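Local structure of geranyltranstransferase (Thermotoga neapolitana, 4WK5) at residues Glu86-Ala91 / Glu151-Leu156; Arg58-Leu63 / Ala191-Ala196. The protein probably acts as a magnesium-dependent prenyltransferase of the FPP/GGPP synthase family, which builds isoprenoid chains from small diphosphate precursors. All coordinates share one frame; numbering follows the deposited sequence.

Interaction 1 of 2, residues Glu86-Ala91 / Glu151-Leu156; sequences ELFHTA and ETAYKL
The phenyl ring of Phe88 meets Ala153 and Leu156 obliquely, and both partners lie on the same side of its plane. This is a contact between helix 75-96 and helix 143-166 inside the largely helical isoprenoid synthase fold, and it illustrates how one long aromatic side chain can bridge two helices whose backbones stay well apart: the nearest CA atoms, those of Phe88 and Ala153, are 8.2 Å from each other. The first torsion explains the reach. With CG anti to the backbone N (chi1 -169°), the ring of Phe88 extends straight out toward helix 143-166. Its far end then divides between two neighbours. CE2 rests 3.5 Å from Ala153 CB, while CZ comes within 3.7 Å of Ala153 CA, so the ring approaches close to the backbone where the small methyl gives it room. Across the ring from CE2, but on the same side of the plane, Phe88 CE1 touches Leu156 CD1 at 3.5 Å, with the CD1 methyl reaching obliquely past the ring.

Other aromatics complete the setting. Phe130 of helix 119-138 meets the Phe88 ring with the planes at about 55°; Phe131 of the second subunit meets it at about 40° and also packs on Ala153, which places the contact at the dimer interface. Leu156 in turn leans on Ala188 and Leu189, tying the contact to helix 175-201.

The contact itself is purely apolar, and Thr90 and Thr152 settle their hydroxyls within their own helices. In helix 75-96 the hydroxyl of Thr90 folds back on the preceding turn: OG1 donates to Glu86 O at 2.9 Å, while Thr90 N bonds to the same oxygen from the opposite face of the carbonyl plane.

Interaction 2 of 2, residues Arg58-Leu63 / Ala191-Ala196; sequences RIRPLL and AFCFSA
Two donors of Ser195 grip Ala191 O, on the turn of helix 175-201 that presents Cys193 and Phe194 to Leu63: the backbone N at 2.8 Å and the hydroxyl OG at 2.9 Å. The hydroxyl comes from above the carbonyl plane, 49° out of it, so the buried serine is satisfied within its own helix. The partner, helix 59-70, opens within the GGKRxRP sequence motif of trans-prenyltransferases, which in relatives lies at the isopentenyl diphosphate site. In this largely helical isoprenoid synthase fold the two short segments run nearly parallel, their axes 9.3 Å apart and crossing at -19°.

Leu63 makes the apolar contacts to both Cys193 and Phe194 from the side of helix 59-70, and shows how a branched side chain serves two neighbours at once. Its CG stands anti to the backbone N (chi1 -176°), which carries the fork toward helix 175-201. CD2 settles into the angle between Cys193 and Phe194, 3.7 Å from Cys193 CB and likewise 3.7 Å from Phe194 CE2. The other methyl, CD1, meets Phe194 CZ at 3.9 Å, so the fork crosses one end of the ring obliquely. Phe194 also packs against Val208 of helix 206-229.

Of the Arg60 side chain, CB is the part that meets Cys193; the extended remainder leads away, past Phe190, to Val85 and His89 of helix 75-96. About one turn before Leu63 on helix 59-70, Cys193 SG lies 3.8 Å from Arg60 CB.

The two contacts lie close together in one helical bundle, their centres 12 Å apart. Four helices supply them, in the chain order 59-70, 75-96, 143-166 and 175-201: interaction 2 joins the first to the last, and interaction 1 joins the two between, so each pair of sequence neighbours contributes to both. The closest tie is polar, a 2.8 Å salt bridge from Arg58 NH1 to Glu86 OE2; Arg58 is also held by Glu29 and by Val52 O. Thr152 of interaction 1 also packs against Phe192 of interaction 2. Both contacts are buried near the centre of the chain, but the second subunit reaches only interaction 1.

Interaction 1 of 2, residues Glu86-Ala91 / Glu151-Leu156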
loop_
_atom_site.group_PDB
_atom_site.type_symbol
_atom_site.label_atom_id
_atom_site.label_comp_id
_atom_site.label_asym_id
_atom_site.label_seq_id
_atom_site.Cartn_x
_atom_site.Cartn_y
_atom_site.Cartn_z
ATOM N N GLU A 86 5.412 0.090 12.351
ATOM C CA GLU A 86 4.265 -0.313 13.163
ATOM C C GLU A 86 2.944 -0.033 12.443
ATOM O O GLU A 86 1.998 -0.822 12.568
ATOM C CB GLU A 86 4.283 0.385 14.532
ATOM C CG GLU A 86 3.191 -0.098 15.515
ATOM C CD GLU A 86 3.305 -1.572 15.930
ATOM O OE1 GLU A 86 4.323 -2.233 15.643
ATOM O OE2 GLU A 86 2.345 -2.080 16.544
ATOM N N LEU A 87 2.860 1.069 11.697
ATOM C CA LEU A 87 1.669 1.328 10.884
ATOM C C LEU A 87 1.456 0.211 9.862
ATOM O O LEU A 87 0.331 -0.255 9.647
ATOM C CB LEU A 87 1.781 2.679 10.177
ATOM C CG LEU A 87 1.654 3.899 11.106
ATOM C CD1 LEU A 87 2.114 5.154 10.374
ATOM C CD2 LEU A 87 0.216 4.066 11.585
ATOM N N PHE A 88 2.541 -0.228 9.235
ATOM C CA PHE A 88 2.459 -1.297 8.250
ATOM C C PHE A 88 1.986 -2.591 8.900
ATOM O O PHE A 88 1.117 -3.292 8.353
ATOM C CB PHE A 88 3.814 -1.501 7.546
ATOM C CG PHE A 88 3.722 -2.407 6.354
ATOM C CD1 PHE A 88 3.746 -3.781 6.508
ATOM C CD2 PHE A 88 3.556 -1.872 5.080
ATOM C CE1 PHE A 88 3.619 -4.624 5.400
ATOM C CE2 PHE A 88 3.430 -2.715 3.969
ATOM C CZ PHE A 88 3.460 -4.077 4.136
ATOM N N HIS A 89 2.562 -2.904 10.064
ATOM C CA HIS A 89 2.186 -4.105 10.800
ATOM C C HIS A 89 0.699 -4.052 11.182
ATOM O O HIS A 89 -0.028 -5.042 11.019
ATOM C CB HIS A 89 3.071 -4.263 12.040
ATOM C CG HIS A 89 2.635 -5.369 12.957
ATOM N ND1 HIS A 89 2.604 -6.688 12.570
ATOM C CD2 HIS A 89 2.184 -5.341 14.232
ATOM C CE1 HIS A 89 2.163 -7.429 13.569
ATOM N NE2 HIS A 89 1.896 -6.634 14.590
ATOM N N THR A 90 0.247 -2.891 11.665
ATOM C CA THR A 90 -1.159 -2.726 12.047
ATOM C C THR A 90 -2.086 -2.975 10.862
ATOM O O THR A 90 -3.072 -3.707 10.972
ATOM C CB THR A 90 -1.403 -1.315 12.630
ATOM O OG1 THR A 90 -0.563 -1.145 13.792
ATOM C CG2 THR A 90 -2.871 -1.139 13.021
ATOM N N ALA A 91 -1.744 -2.373 9.724
ATOM C CA ALA A 91 -2.508 -2.535 8.493
ATOM C C ALA A 91 -2.611 -3.998 8.077
ATOM O O ALA A 91 -3.679 -4.473 7.675
ATOM C CB ALA A 91 -1.861 -1.710 7.367
ATOM N N GLU A 151 10.315 -3.207 -1.123
ATOM C CA GLU A 151 10.630 -4.620 -1.353
ATOM C C GLU A 151 10.160 -5.478 -0.178
ATOM O O GLU A 151 9.607 -6.563 -0.369
ATOM C CB GLU A 151 12.130 -4.806 -1.589
ATOM C CG GLU A 151 12.615 -4.201 -2.902
ATOM C CD GLU A 151 14.126 -4.219 -3.047
ATOM O OE1 GLU A 151 14.814 -4.768 -2.158
ATOM O OE2 GLU A 151 14.625 -3.675 -4.055
ATOM N N THR A 152 10.342 -4.966 1.039
ATOM C CA THR A 152 9.907 -5.669 2.248
ATOM C C THR A 152 8.399 -5.842 2.251
ATOM O O THR A 152 7.892 -6.901 2.591
ATOM C CB THR A 152 10.370 -4.923 3.512
ATOM O OG1 THR A 152 11.804 -4.937 3.539
ATOM C CG2 THR A 152 9.846 -5.588 4.795
ATOM N N ALA A 153 7.686 -4.781 1.876
ATOM C CA ALA A 153 6.231 -4.813 1.860
ATOM C C ALA A 153 5.715 -5.893 0.927
ATOM O O ALA A 153 4.804 -6.642 1.264
ATOM C CB ALA A 153 5.679 -3.435 1.427
ATOM N N TYR A 154 6.291 -5.955 -0.273
ATOM C CA TYR A 154 5.835 -6.943 -1.233
ATOM C C TYR A 154 6.153 -8.369 -0.759
ATOM O O TYR A 154 5.329 -9.261 -0.913
ATOM C CB TYR A 154 6.452 -6.677 -2.601
ATOM C CG TYR A 154 5.828 -7.530 -3.674
ATOM C CD1 TYR A 154 4.484 -7.366 -4.022
ATOM C CD2 TYR A 154 6.559 -8.521 -4.314
ATOM C CE1 TYR A 154 3.892 -8.162 -5.003
ATOM C CE2 TYR A 154 5.978 -9.312 -5.299
ATOM C CZ TYR A 154 4.646 -9.127 -5.630
ATOM O OH TYR A 154 4.072 -9.913 -6.609
ATOM N N LYS A 155 7.339 -8.576 -0.191
ATOM C CA LYS A 155 7.670 -9.876 0.414
ATOM C C LYS A 155 6.674 -10.295 1.500
ATOM O O LYS A 155 6.230 -11.448 1.557
ATOM C CB LYS A 155 9.085 -9.846 1.003
ATOM C CG LYS A 155 10.170 -10.136 -0.019
ATOM C CD LYS A 155 11.508 -10.420 0.666
ATOM C CE LYS A 155 12.610 -10.685 -0.353
ATOM N NZ LYS A 155 13.966 -10.683 0.268
ATOM N N LEU A 156 6.315 -9.354 2.365
ATOM C CA LEU A 156 5.352 -9.628 3.420
ATOM C C LEU A 156 3.991 -10.055 2.851
ATOM O O LEU A 156 3.359 -10.992 3.360
ATOM C CB LEU A 156 5.221 -8.385 4.323
ATOM C CG LEU A 156 6.484 -8.121 5.168
ATOM C CD1 LEU A 156 6.491 -6.683 5.699
ATOM C CD2 LEU A 156 6.632 -9.124 6.332
#

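Interaction 2 of 2, residues Arg58-Leu63 / Ala191-Ala196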
loop_
_atom_site.group_PDB
_atom_site.type_symbol
_atom_site.label_atom_id
_atom_site.label_comp_id
_atom_site.label_asym_id
_atom_site.label_seq_id
_atom_site.Cartn_x
_atom_site.Cartn_y
_atom_site.Cartn_z
ATOM N N ARG A 58 4.286 -3.533 20.468
ATOM C CA ARG A 58 5.184 -2.625 19.744
ATOM C C ARG A 58 6.608 -3.158 19.621
ATOM O O ARG A 58 7.557 -2.386 19.617
ATOM C CB ARG A 58 5.237 -1.232 20.413
ATOM C CG ARG A 58 3.882 -0.591 20.720
ATOM C CD ARG A 58 3.004 -0.439 19.468
ATOM N NE ARG A 58 1.836 0.393 19.767
ATOM C CZ ARG A 58 0.708 0.390 19.059
ATOM N NH1 ARG A 58 0.574 -0.392 17.985
ATOM N NH2 ARG A 58 -0.292 1.184 19.427
ATOM N N ILE A 59 6.766 -4.472 19.491
ATOM C CA ILE A 59 8.110 -5.053 19.432
ATOM C C ILE A 59 8.928 -4.528 18.246
ATOM O O ILE A 59 10.104 -4.198 18.384
ATOM C CB ILE A 59 8.030 -6.587 19.373
ATOM C CG1 ILE A 59 7.426 -7.130 20.674
ATOM C CG2 ILE A 59 9.401 -7.187 19.136
ATOM C CD1 ILE A 59 8.069 -6.575 21.934
ATOM N N ARG A 60 8.296 -4.416 17.084
ATOM C CA ARG A 60 9.032 -3.997 15.893
ATOM C C ARG A 60 9.535 -2.553 15.983
ATOM O O ARG A 60 10.718 -2.310 15.740
ATOM C CB ARG A 60 8.174 -4.200 14.639
ATOM C CG ARG A 60 7.938 -5.670 14.318
ATOM C CD ARG A 60 6.754 -5.858 13.345
ATOM N NE ARG A 60 6.429 -7.279 13.176
ATOM C CZ ARG A 60 5.657 -7.974 14.007
ATOM N NH1 ARG A 60 5.117 -7.387 15.063
ATOM N NH2 ARG A 60 5.423 -9.267 13.781
ATOM N N PRO A 61 8.657 -1.582 16.329
ATOM C CA PRO A 61 9.223 -0.227 16.402
ATOM C C PRO A 61 10.229 -0.083 17.544
ATOM O O PRO A 61 11.192 0.680 17.425
ATOM C CB PRO A 61 7.993 0.669 16.639
ATOM C CG PRO A 61 6.911 -0.251 17.133
ATOM C CD PRO A 61 7.184 -1.572 16.453
ATOM N N LEU A 62 10.011 -0.802 18.641
ATOM C CA LEU A 62 10.988 -0.779 19.728
ATOM C C LEU A 62 12.339 -1.310 19.260
ATOM O O LEU A 62 13.374 -0.780 19.648
ATOM C CB LEU A 62 10.492 -1.585 20.928
ATOM C CG LEU A 62 9.433 -0.915 21.807
ATOM C CD1 LEU A 62 8.809 -1.938 22.745
ATOM C CD2 LEU A 62 10.064 0.224 22.600
ATOM N N LEU A 63 12.331 -2.343 18.422
ATOM C CA LEU A 63 13.573 -2.879 17.872
ATOM C C LEU A 63 14.284 -1.852 16.986
ATOM O O LEU A 63 15.503 -1.690 17.077
ATOM C CB LEU A 63 13.291 -4.167 17.094
ATOM C CG LEU A 63 14.435 -4.963 16.491
ATOM C CD1 LEU A 63 15.353 -5.486 17.610
ATOM C CD2 LEU A 63 13.836 -6.116 15.682
ATOM N N ALA A 191 13.684 -8.212 9.495
ATOM C CA ALA A 191 14.956 -7.928 8.840
ATOM C C ALA A 191 15.067 -6.428 8.547
ATOM O O ALA A 191 16.145 -5.823 8.669
ATOM C CB ALA A 191 15.088 -8.740 7.557
ATOM N N PHE A 192 13.943 -5.827 8.156
ATOM C CA PHE A 192 13.925 -4.403 7.866
ATOM C C PHE A 192 14.158 -3.593 9.141
ATOM O O PHE A 192 14.812 -2.546 9.093
ATOM C CB PHE A 192 12.603 -3.992 7.199
ATOM C CG PHE A 192 12.538 -2.534 6.846
ATOM C CD1 PHE A 192 13.142 -2.059 5.687
ATOM C CD2 PHE A 192 11.881 -1.631 7.678
ATOM C CE1 PHE A 192 13.081 -0.701 5.363
ATOM C CE2 PHE A 192 11.819 -0.281 7.357
ATOM C CZ PHE A 192 12.417 0.181 6.202
ATOM N N CYS A 193 13.654 -4.078 10.275
ATOM C CA CYS A 193 13.879 -3.382 11.551
ATOM C C CYS A 193 15.363 -3.284 11.882
ATOM O O CYS A 193 15.783 -2.312 12.488
ATOM C CB CYS A 193 13.153 -4.066 12.709
ATOM S SG CYS A 193 11.364 -3.943 12.607
ATOM N N PHE A 194 16.143 -4.299 11.503
ATOM C CA PHE A 194 17.604 -4.254 11.634
ATOM C C PHE A 194 18.284 -3.459 10.514
ATOM O O PHE A 194 19.203 -2.679 10.768
ATOM C CB PHE A 194 18.168 -5.682 11.658
ATOM C CG PHE A 194 18.027 -6.372 12.982
ATOM C CD1 PHE A 194 18.993 -6.208 13.965
ATOM C CD2 PHE A 194 16.957 -7.210 13.240
ATOM C CE1 PHE A 194 18.872 -6.849 15.184
ATOM C CE2 PHE A 194 16.832 -7.856 14.458
ATOM C CZ PHE A 194 17.791 -7.678 15.429
ATOM N N SER A 195 17.838 -3.669 9.278
ATOM C CA SER A 195 18.439 -3.035 8.098
ATOM C C SER A 195 18.321 -1.514 8.097
ATOM O O SER A 195 19.280 -0.795 7.794
ATOM C CB SER A 195 17.782 -3.570 6.814
ATOM O OG SER A 195 18.028 -4.948 6.640
ATOM N N ALA A 196 17.130 -1.029 8.423
ATOM C CA ALA A 196 16.814 0.388 8.260
ATOM C C ALA A 196 17.733 1.312 9.077
ATOM O O ALA A 196 18.232 2.297 8.534
ATOM C CB ALA A 196 15.340 0.645 8.608
#